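Local coordinates for protein minor fimbrium subunit Mfa5 (PDB 6TNJ) that is an accessory tip subunit of the minor fimbriae, pili that mediate biofilm formation and adhesion to host cells and other oral bacteria, at residues V14-S19 with L115-L120; Q37-K42 with A278-I283; S177-R182 with P215-Y220; G238-T243 with T261-N266. All coordinates share one frame; numbering follows the deposited sequence. Where two conformers were deposited one is given.

Interaction 1. Residues V14-S19 with L115-L120; sequences VIDQSS and LMSDGL. With CA (calcium ion), chain C.
Asp16 and Ser117 meet at the C-terminal ends of two neighbouring parallel strands, 9-16 and 110-117, in the central sheet of a von Willebrand factor A domain, right beside a bound calcium ion. The short strand segments run almost exactly parallel, 3° apart. Met116 N donates to Val14 O at 3.0 Å, and Asp16 N returns the favour to Met116 O at the same 3.0 Å. On one face of the sheet Val14 CG1 packs on Leu115 CD1 at 3.8 Å; on the other, Ile15 CD1 lies against Met116 CB, 3.9 Å away.

Past the last bridge the contact turns polar. Asp16 CG stands anti to its own nitrogen (chi1 -179°), which carries the carboxylate across to the neighbouring strand, where OD2 accepts the Ser117 OG hydroxyl proton at 2.8 Å. The donor comes from the anti side, a little out of the carboxylate plane. Asp16 OD1 accepts from Ser18 N at 2.9 Å, closing an Asx turn. The Asp-x-Ser-x-Ser spacing of Asp16, Ser18 and Ser20 is consistent with a metal-ion-dependent adhesion site (MIDAS), but here Ser18 OG is not a ligand; Ser20 and Asp118, through OD1 at 2.4 Å, supply the protein ligands. A water donates to Asp16 OD2, but its modelled distance to the calcium is unusually short and the coordination there doubtful. The carboxylates of Asp16 and Asp118 are turned 79° against each other. Asp118 OD2 is gripped separately by a salt bridge to Arg28, which should help fix how the Asp118 carboxylate faces the calcium.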
# COMPACT_ATOMS: atom_id res chain seq x y z
N VAL A 14 0.51 0.36 -8.01
CA VAL A 14 0.93 -0.56 -6.97
C VAL A 14 -0.30 -1.37 -6.59
O VAL A 14 -1.21 -0.84 -5.95
CB VAL A 14 1.51 0.16 -5.74
CG1 VAL A 14 1.99 -0.86 -4.71
CG2 VAL A 14 2.61 1.10 -6.15
N ILE A 15 -0.34 -2.64 -6.98
CA ILE A 15 -1.55 -3.45 -6.85
C ILE A 15 -1.29 -4.60 -5.89
O ILE A 15 -0.42 -5.44 -6.12
CB ILE A 15 -2.03 -4.00 -8.21
CG1 ILE A 15 -2.22 -2.87 -9.23
CG2 ILE A 15 -3.30 -4.76 -8.00
CD1 ILE A 15 -3.26 -1.86 -8.85
N ASP A 16 -2.09 -4.66 -4.84
CA ASP A 16 -2.09 -5.77 -3.89
C ASP A 16 -2.72 -7.02 -4.53
O ASP A 16 -3.89 -6.99 -4.90
CB ASP A 16 -2.87 -5.32 -2.66
CG ASP A 16 -2.95 -6.35 -1.56
OD1 ASP A 16 -2.35 -7.45 -1.72
OD2 ASP A 16 -3.62 -6.05 -0.55
N GLN A 17 -1.95 -8.11 -4.63
CA GLN A 17 -2.45 -9.38 -5.15
C GLN A 17 -2.43 -10.45 -4.06
O GLN A 17 -2.08 -11.62 -4.29
CB GLN A 17 -1.65 -9.85 -6.39
CG GLN A 17 -0.15 -10.06 -6.20
CD GLN A 17 0.53 -10.79 -7.36
OE1 GLN A 17 0.12 -10.68 -8.53
NE2 GLN A 17 1.58 -11.53 -7.03
N SER A 18 -2.83 -10.09 -2.85
CA SER A 18 -2.89 -11.06 -1.76
C SER A 18 -3.96 -12.11 -2.04
O SER A 18 -4.82 -11.95 -2.90
CB SER A 18 -3.17 -10.36 -0.43
OG SER A 18 -2.14 -9.45 -0.13
N SER A 19 -3.88 -13.21 -1.28
CA SER A 19 -4.78 -14.36 -1.43
C SER A 19 -6.27 -13.98 -1.40
O SER A 19 -7.07 -14.63 -2.05
CB SER A 19 -4.48 -15.37 -0.32
OG SER A 19 -3.25 -16.01 -0.57
N LEU A 115 -2.10 3.30 -5.16
CA LEU A 115 -2.06 2.13 -4.31
C LEU A 115 -3.46 1.54 -4.23
O LEU A 115 -4.42 2.24 -3.90
CB LEU A 115 -1.56 2.48 -2.91
CG LEU A 115 -1.64 1.32 -1.91
CD1 LEU A 115 -0.73 0.17 -2.33
CD2 LEU A 115 -1.33 1.78 -0.48
N MET A 116 -3.57 0.25 -4.48
CA MET A 116 -4.83 -0.44 -4.34
C MET A 116 -4.61 -1.66 -3.46
O MET A 116 -3.71 -2.45 -3.74
CB MET A 116 -5.34 -0.84 -5.72
CG MET A 116 -6.61 -1.58 -5.75
SD MET A 116 -6.94 -2.14 -7.44
CE MET A 116 -8.02 -3.46 -7.00
N SER A 117 -5.40 -1.80 -2.39
CA SER A 117 -5.31 -2.92 -1.48
C SER A 117 -6.69 -3.29 -0.95
O SER A 117 -7.52 -2.41 -0.69
CB SER A 117 -4.36 -2.61 -0.32
OG SER A 117 -4.36 -3.65 0.64
N ASP A 118 -6.93 -4.60 -0.79
CA ASP A 118 -8.18 -5.13 -0.26
C ASP A 118 -8.03 -5.64 1.16
O ASP A 118 -8.84 -6.46 1.61
CB ASP A 118 -8.72 -6.24 -1.17
CG ASP A 118 -7.93 -7.52 -1.07
OD1 ASP A 118 -6.73 -7.46 -0.76
OD2 ASP A 118 -8.51 -8.59 -1.29
N GLY A 119 -7.03 -5.19 1.90
CA GLY A 119 -6.94 -5.74 3.25
C GLY A 119 -5.93 -5.04 4.12
O GLY A 119 -5.30 -4.06 3.72
N LEU A 120 -5.81 -5.55 5.33
CA LEU A 120 -4.79 -5.07 6.25
C LEU A 120 -3.42 -5.47 5.78
O LEU A 120 -3.22 -6.60 5.32
CB LEU A 120 -4.98 -5.69 7.62
CG LEU A 120 -6.30 -5.55 8.36
CD1 LEU A 120 -6.22 -6.32 9.64
CD2 LEU A 120 -6.49 -4.12 8.61
CA CA C . -5.88 -8.90 0.92
O HOH W 1 -4.73 -7.44 1.41
O HOH W 2 -7.98 -8.99 2.84
O HOH W 3 -5.67 -9.97 2.90

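Interaction 2. Residues Q37-K42 with A278-I283; sequences QRFVKK and AAFDNI
Arg38 reaches across to Asp281 and holds it side-on, one nitrogen to each carboxylate oxygen. NE donates to Asp281 OD1 at 2.8 Å, and NH2 donates to Asp281 OD2, also at 2.8 Å, the second bond using the syn lone pair. Both oxygens lie close to the guanidinium plane, but the two flat groups are twisted 37° from coplanar. The arginine chain is extended from CG to NE, long enough to span the gap between the helices. Lys42 comes in from the next turn with a chain bent at its last two torsions, bringing CE to 3.2 Å from Asp281 OD1; its ammonium NZ stays at 4.2 Å, beyond a salt bridge, yet probably adds to the positive field around the carboxylate.

Deeper in, Phe39 and Phe280 meet obliquely. Phe280 CD1 touches Phe39 CB at 3.7 Å, and the ring centroids stand 5.6 Å apart. Further along, Phe39 CE2 reaches Ile283 CG2 at 4.2 Å. Beneath this apolar layer both phenylalanines and Ile283 rest on Ile114 of the strand 110-117, and Phe280 also covers Met116.

The polar grip thus lies on the outer side and the aromatic pair toward the sheet. The axes of the two helical segments cross at -23°, nearly parallel. Two helices, 26-43 and 276-290, side by side over one face of the central sheet are part of the layered alpha/beta architecture of the von Willebrand factor A fold.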
# COMPACT_ATOMS: atom_id res chain seq x y z
N GLN A 37 -6.37 -2.41 -16.69
CA GLN A 37 -6.12 -2.24 -18.12
C GLN A 37 -6.84 -1.02 -18.64
O GLN A 37 -6.31 -0.26 -19.46
CB GLN A 37 -6.56 -3.48 -18.88
CG GLN A 37 -5.73 -4.70 -18.59
CD GLN A 37 -6.21 -5.89 -19.38
OE1 GLN A 37 -5.71 -6.15 -20.47
NE2 GLN A 37 -7.19 -6.60 -18.85
N ARG A 38 -8.06 -0.79 -18.15
CA ARG A 38 -8.81 0.38 -18.55
C ARG A 38 -8.05 1.66 -18.23
O ARG A 38 -7.98 2.58 -19.05
CB ARG A 38 -10.17 0.36 -17.85
CG ARG A 38 -11.04 1.58 -18.07
CD ARG A 38 -12.25 1.55 -17.12
NE ARG A 38 -13.11 2.72 -17.26
CZ ARG A 38 -14.05 2.86 -18.19
NH1 ARG A 38 -14.24 1.88 -19.07
NH2 ARG A 38 -14.78 3.97 -18.25
N PHE A 39 -7.47 1.73 -17.03
CA PHE A 39 -6.69 2.91 -16.65
C PHE A 39 -5.49 3.09 -17.58
O PHE A 39 -5.22 4.19 -18.06
CB PHE A 39 -6.24 2.78 -15.19
CG PHE A 39 -5.35 3.90 -14.72
CD1 PHE A 39 -3.99 3.74 -14.68
CD2 PHE A 39 -5.89 5.12 -14.33
CE1 PHE A 39 -3.16 4.78 -14.28
CE2 PHE A 39 -5.07 6.17 -13.90
CZ PHE A 39 -3.70 6.00 -13.88
N VAL A 40 -4.76 2.01 -17.83
CA VAL A 40 -3.58 2.10 -18.69
C VAL A 40 -3.96 2.65 -20.06
O VAL A 40 -3.29 3.54 -20.60
CB VAL A 40 -2.90 0.72 -18.81
CG1 VAL A 40 -1.91 0.71 -19.96
CG2 VAL A 40 -2.20 0.32 -17.50
N LYS A 41 -5.03 2.11 -20.64
CA LYS A 41 -5.47 2.57 -21.96
C LYS A 41 -5.91 4.02 -21.94
O LYS A 41 -5.62 4.79 -22.87
CB LYS A 41 -6.60 1.69 -22.45
CG LYS A 41 -6.22 0.24 -22.65
CD LYS A 41 -7.43 -0.60 -22.94
CE LYS A 41 -7.02 -2.03 -23.24
NZ LYS A 41 -8.15 -2.98 -23.10
N LYS A 42 -6.61 4.43 -20.87
CA LYS A 42 -7.06 5.81 -20.76
C LYS A 42 -5.89 6.77 -20.66
O LYS A 42 -5.93 7.87 -21.23
CB LYS A 42 -7.96 5.95 -19.53
CG LYS A 42 -8.84 7.19 -19.52
CD LYS A 42 -9.91 7.11 -18.42
CE LYS A 42 -10.93 6.00 -18.68
NZ LYS A 42 -11.70 6.19 -19.95
N ALA A 278 -14.99 3.17 -11.82
CA ALA A 278 -15.28 4.57 -11.60
C ALA A 278 -14.18 5.24 -10.78
O ALA A 278 -13.89 6.42 -10.98
CB ALA A 278 -16.63 4.73 -10.91
N ALA A 279 -13.55 4.51 -9.84
CA ALA A 279 -12.47 5.12 -9.06
C ALA A 279 -11.25 5.37 -9.93
O ALA A 279 -10.64 6.44 -9.86
CB ALA A 279 -12.10 4.22 -7.87
N PHE A 280 -10.88 4.40 -10.77
CA PHE A 280 -9.75 4.63 -11.67
C PHE A 280 -10.06 5.73 -12.67
O PHE A 280 -9.17 6.51 -13.04
CB PHE A 280 -9.38 3.36 -12.41
CG PHE A 280 -8.45 2.48 -11.67
CD1 PHE A 280 -7.09 2.75 -11.63
CD2 PHE A 280 -8.93 1.38 -10.99
CE1 PHE A 280 -6.24 1.92 -10.94
CE2 PHE A 280 -8.07 0.57 -10.29
CZ PHE A 280 -6.72 0.84 -10.29
N ASP A 281 -11.31 5.81 -13.14
CA ASP A 281 -11.68 6.90 -14.03
C ASP A 281 -11.50 8.25 -13.35
O ASP A 281 -11.03 9.22 -13.96
CB ASP A 281 -13.14 6.77 -14.48
CG ASP A 281 -13.35 5.72 -15.53
OD1 ASP A 281 -12.37 5.09 -15.97
OD2 ASP A 281 -14.52 5.51 -15.90
N ASN A 282 -11.91 8.34 -12.09
CA ASN A 282 -11.78 9.62 -11.41
C ASN A 282 -10.32 9.97 -11.19
O ASN A 282 -9.92 11.14 -11.29
CB ASN A 282 -12.54 9.60 -10.09
CG ASN A 282 -12.57 10.97 -9.42
OD1 ASN A 282 -11.76 11.27 -8.55
ND2 ASN A 282 -13.51 11.81 -9.85
N ILE A 283 -9.48 8.97 -10.89
CA ILE A 283 -8.06 9.23 -10.69
C ILE A 283 -7.42 9.71 -11.98
O ILE A 283 -6.61 10.65 -11.99
CB ILE A 283 -7.35 7.98 -10.13
CG1 ILE A 283 -7.82 7.73 -8.70
CG2 ILE A 283 -5.84 8.16 -10.23
CD1 ILE A 283 -7.45 6.36 -8.17

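Interaction 3. Residues S177-R182 with P215-Y220; sequences SSKVGR and PHPYYY
Ser178 and Lys179 are bound closely to the chain at 217-220, whereas Ser177 and the far part of Lys179 lie at a looser, more exposed margin. The tight part is mostly backbone. Lys179 N donates nearly straight (170°) to Tyr218 O at 3.0 Å. Two more bent bonds follow, Tyr220 N to Lys179 O at 3.0 Å and Gly181 N to Tyr220 O at 2.8 Å. Just ahead of these, Ser178 OG donates to Pro217 O at 2.8 Å, while the same hydroxyl is also bonded to Thr175 N outside the segments. The peptide before Pro217 is cis.

The Tyr220 ring is turned edge-on to this backbone: Lys179 O and Ser178 CB both sit at its rim, CE1 being 3.9 Å from Ser178 CB. Its hydroxyl is held by Asn172 O, and the ring also meets Tyr210. Val180, on the same face, packs on helix 145-155.

On the other face Lys179 runs alongside the Tyr219 ring. Chi1 (-46°) keeps Lys179 CG beside its own N, 3.6 Å from Tyr219 CE2; the bend at chi2 then takes the rest of the chain away. At the margin Pro217 CG rests against Ser177 O at 3.4 Å; Ser177 is exposed there, Pro217 only partly so.

Strands 179-181 and 219-221 form the parallel pair at the middle of a small mixed four-stranded sheet, flanked by the antiparallel strands 135-136 and 209-210, separate from the main six-stranded sheet of the domain.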
# COMPACT_ATOMS: atom_id res chain seq x y z
N SER A 177 -2.97 -1.42 27.42
CA SER A 177 -1.69 -0.79 27.75
C SER A 177 -0.59 -1.07 26.73
O SER A 177 0.46 -0.44 26.81
CB SER A 177 -1.22 -1.26 29.12
OG SER A 177 -2.08 -0.74 30.12
N SER A 178 -0.81 -1.98 25.79
CA SER A 178 0.26 -2.44 24.92
C SER A 178 0.63 -1.36 23.90
O SER A 178 -0.12 -0.42 23.64
CB SER A 178 -0.15 -3.72 24.20
OG SER A 178 -0.35 -4.81 25.09
N LYS A 179 1.79 -1.55 23.29
CA LYS A 179 2.38 -0.57 22.38
C LYS A 179 2.55 -1.21 21.00
O LYS A 179 2.94 -2.37 20.88
CB LYS A 179 3.74 -0.09 22.89
CG LYS A 179 3.74 0.28 24.37
CD LYS A 179 3.13 1.62 24.62
CE LYS A 179 3.39 2.08 26.06
NZ LYS A 179 2.55 3.27 26.34
N VAL A 180 2.29 -0.44 19.96
CA VAL A 180 2.38 -0.97 18.61
C VAL A 180 3.29 -0.07 17.80
O VAL A 180 3.57 1.07 18.17
CB VAL A 180 0.99 -1.10 17.93
CG1 VAL A 180 0.08 -1.99 18.79
CG2 VAL A 180 0.35 0.27 17.72
N GLY A 181 3.77 -0.62 16.69
CA GLY A 181 4.66 0.12 15.84
C GLY A 181 4.16 1.49 15.47
O GLY A 181 2.99 1.68 15.12
N ARG A 182 5.07 2.46 15.54
CA ARG A 182 4.79 3.83 15.14
C ARG A 182 4.63 3.92 13.62
O ARG A 182 4.99 3.01 12.88
CB ARG A 182 5.91 4.75 15.61
CG ARG A 182 5.88 5.03 17.12
CD ARG A 182 7.15 5.72 17.63
NE ARG A 182 7.55 6.87 16.80
CZ ARG A 182 8.76 7.42 16.83
NH1 ARG A 182 9.69 6.95 17.65
NH2 ARG A 182 9.05 8.45 16.04
N PRO A 215 9.56 -6.27 27.31
CA PRO A 215 8.73 -6.69 28.46
C PRO A 215 7.32 -6.13 28.43
O PRO A 215 6.92 -5.41 27.49
CB PRO A 215 9.53 -6.14 29.65
CG PRO A 215 10.13 -4.86 29.11
CD PRO A 215 10.45 -5.15 27.65
N HIS A 216 6.52 -6.48 29.45
CA HIS A 216 5.23 -5.86 29.70
C HIS A 216 5.42 -4.36 29.52
O HIS A 216 6.46 -3.83 29.91
CB HIS A 216 4.72 -6.22 31.11
CG HIS A 216 3.41 -5.59 31.46
ND1 HIS A 216 3.30 -4.25 31.78
CD2 HIS A 216 2.15 -6.09 31.50
CE1 HIS A 216 2.03 -3.96 32.02
NE2 HIS A 216 1.31 -5.06 31.85
N PRO A 217 4.44 -3.63 28.95
CA PRO A 217 3.09 -4.05 28.60
C PRO A 217 2.95 -4.74 27.24
O PRO A 217 1.82 -4.95 26.82
CB PRO A 217 2.32 -2.74 28.60
CG PRO A 217 3.30 -1.77 28.12
CD PRO A 217 4.65 -2.21 28.64
N TYR A 218 4.08 -5.07 26.60
CA TYR A 218 4.21 -5.83 25.36
C TYR A 218 4.11 -4.93 24.14
O TYR A 218 3.34 -3.96 24.13
CB TYR A 218 3.19 -6.96 25.31
CG TYR A 218 3.38 -7.85 26.50
CD1 TYR A 218 4.64 -8.35 26.81
CD2 TYR A 218 2.33 -8.14 27.35
CE1 TYR A 218 4.83 -9.14 27.91
CE2 TYR A 218 2.52 -8.94 28.46
CZ TYR A 218 3.77 -9.43 28.73
OH TYR A 218 3.99 -10.22 29.83
N TYR A 219 4.89 -5.30 23.12
CA TYR A 219 5.24 -4.51 21.96
C TYR A 219 5.03 -5.36 20.71
O TYR A 219 5.39 -6.54 20.67
CB TYR A 219 6.71 -4.04 22.05
CG TYR A 219 6.94 -3.11 23.23
CD1 TYR A 219 7.07 -3.60 24.52
CD2 TYR A 219 7.00 -1.73 23.04
CE1 TYR A 219 7.25 -2.75 25.59
CE2 TYR A 219 7.16 -0.88 24.11
CZ TYR A 219 7.29 -1.39 25.38
OH TYR A 219 7.47 -0.54 26.45
N TYR A 220 4.45 -4.73 19.68
CA TYR A 220 4.02 -5.41 18.47
C TYR A 220 4.33 -4.53 17.27
O TYR A 220 3.88 -3.38 17.22
CB TYR A 220 2.52 -5.73 18.49
CG TYR A 220 2.09 -6.50 19.72
CD1 TYR A 220 1.85 -5.84 20.90
CD2 TYR A 220 2.00 -7.87 19.72
CE1 TYR A 220 1.50 -6.52 22.05
CE2 TYR A 220 1.65 -8.57 20.84
CZ TYR A 220 1.40 -7.88 22.02
OH TYR A 220 1.06 -8.54 23.19

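Interaction 4. Residues G238-T243 with T261-N266; sequences GYTIHT and TATDEN
The backbones of Ile241 and Ala262 pass with their CA atoms 4.9 Å apart, and Thr263 N donates to Ile241 O at 2.9 Å, tilted from the carbonyl plane. The matching bond comes from a side chain: Ile241 N donates to Thr263 OG1, also at 2.9 Å and nearly straight (168°). One threonine thus holds both polar groups of Ile241, through its amide and its hydroxyl. With OG1 beside its own nitrogen (chi1 -80°), the hydroxyl faces the strand, and a water 2.6 Å from Thr263 OG1 donates to Tyr239 O.

The 261-266 segment lies in a beta-alpha-beta crossover: strand 240-246 leads through helix 252-259 and this loop to the parallel edge strand 268-271, which neighbours it in the main sheet. At the helix-proximal end Thr243 OG1 donates to Thr261 OG1 at 2.8 Å, the two side chains lying roughly perpendicular. Thr261 OG1 is itself hydrogen-bonded to Leu258 O, tying the loop back to the helix it leaves. Ile241 spreads its methyls CG2 and CD1 beside Thr261 O, CG2 at 3.5 Å, and its other neighbours include Ala231 and Lys235 of helix 223-236.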
# COMPACT_ATOMS: atom_id res chain seq x y z
N GLY A 238 7.57 14.46 -2.75
CA GLY A 238 6.78 15.19 -3.72
C GLY A 238 5.81 14.36 -4.52
O GLY A 238 5.23 14.88 -5.48
N TYR A 239 5.63 13.07 -4.19
CA TYR A 239 4.75 12.21 -4.96
C TYR A 239 3.33 12.26 -4.41
O TYR A 239 3.11 12.25 -3.19
CB TYR A 239 5.26 10.75 -4.97
CG TYR A 239 6.74 10.57 -5.17
CD1 TYR A 239 7.48 11.49 -5.91
CD2 TYR A 239 7.41 9.49 -4.63
CE1 TYR A 239 8.83 11.35 -6.07
CE2 TYR A 239 8.77 9.34 -4.80
CZ TYR A 239 9.47 10.27 -5.54
OH TYR A 239 10.80 10.12 -5.74
N THR A 240 2.37 12.31 -5.32
CA THR A 240 0.96 12.28 -4.97
C THR A 240 0.54 10.83 -4.87
O THR A 240 0.86 10.02 -5.75
CB THR A 240 0.12 13.00 -6.03
OG1 THR A 240 0.47 14.39 -6.04
CG2 THR A 240 -1.37 12.85 -5.75
N ILE A 241 -0.16 10.48 -3.78
CA ILE A 241 -0.64 9.12 -3.58
C ILE A 241 -2.16 9.11 -3.63
O ILE A 241 -2.83 9.80 -2.85
CB ILE A 241 -0.15 8.50 -2.26
CG1 ILE A 241 1.38 8.50 -2.19
CG2 ILE A 241 -0.69 7.10 -2.19
CD1 ILE A 241 1.93 7.74 -1.01
N HIS A 242 -2.69 8.30 -4.54
CA HIS A 242 -4.11 8.00 -4.62
C HIS A 242 -4.27 6.58 -4.12
O HIS A 242 -3.59 5.68 -4.61
CB HIS A 242 -4.64 8.08 -6.06
CG HIS A 242 -4.17 9.27 -6.82
ND1 HIS A 242 -5.01 10.31 -7.15
CD2 HIS A 242 -2.98 9.56 -7.38
CE1 HIS A 242 -4.35 11.20 -7.86
NE2 HIS A 242 -3.10 10.77 -8.00
N THR A 243 -5.17 6.36 -3.17
CA THR A 243 -5.33 5.03 -2.60
C THR A 243 -6.76 4.55 -2.78
O THR A 243 -7.71 5.26 -2.47
CB THR A 243 -4.91 5.01 -1.14
OG1 THR A 243 -3.52 5.40 -1.05
CG2 THR A 243 -5.05 3.62 -0.56
N THR A 261 -2.67 6.45 3.97
CA THR A 261 -1.57 6.39 2.99
C THR A 261 -1.75 7.41 1.88
O THR A 261 -0.77 7.77 1.22
CB THR A 261 -1.43 5.01 2.33
OG1 THR A 261 -2.57 4.72 1.50
CG2 THR A 261 -1.25 3.92 3.34
N ALA A 262 -2.98 7.85 1.63
CA ALA A 262 -3.25 8.74 0.50
C ALA A 262 -2.75 10.15 0.80
O ALA A 262 -2.49 10.53 1.95
CB ALA A 262 -4.75 8.76 0.18
N THR A 263 -2.62 10.96 -0.25
CA THR A 263 -2.18 12.34 -0.05
C THR A 263 -3.08 13.07 0.95
O THR A 263 -2.59 13.80 1.83
CB THR A 263 -2.14 13.05 -1.41
OG1 THR A 263 -0.93 12.68 -2.08
CG2 THR A 263 -2.19 14.55 -1.26
N ASP A 264 -4.38 12.87 0.83
CA ASP A 264 -5.37 13.41 1.75
C ASP A 264 -6.64 12.60 1.55
O ASP A 264 -6.69 11.69 0.72
CB ASP A 264 -5.61 14.90 1.51
CG ASP A 264 -5.98 15.21 0.08
OD1 ASP A 264 -6.73 14.43 -0.55
OD2 ASP A 264 -5.52 16.26 -0.42
N GLU A 265 -7.69 12.94 2.31
CA GLU A 265 -8.88 12.10 2.27
C GLU A 265 -9.57 12.15 0.92
O GLU A 265 -10.25 11.19 0.54
CB GLU A 265 -9.86 12.53 3.38
N ASN A 266 -9.40 13.25 0.18
CA ASN A 266 -9.96 13.35 -1.16
C ASN A 266 -9.21 12.50 -2.18
O ASN A 266 -9.70 12.35 -3.30
CB ASN A 266 -9.96 14.82 -1.60
CG ASN A 266 -11.03 15.61 -0.90
OD1 ASN A 266 -11.97 15.04 -0.35
ND2 ASN A 266 -10.90 16.92 -0.91
O HOH W 4 1.23 13.96 -1.51

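Interactions 1, 2 and 4 share one sheet and its cover. Interaction 1 holds the calcium site at the strand ends. Interaction 4 adjoins it through strand 240-246, where Leu115 N lies 2.9 Å from His242 O, probably hydrogen-bonded; their centres are 16 Å apart. Interaction 2 roofs one face: Phe280 CE2 is 4.1 Å from Met116 SD of interaction 1, and Ile283 CG2 is 3.8 Å from His242 ND1 of interaction 4. Interaction 3 stands apart, its centre about 41 Å from that of interaction 2, the two lying on opposite sides of the chain's centre. It touches none of the others, and the Tyr220 side chain is about 13 Å from a second bound calcium, not the ion of interaction 1.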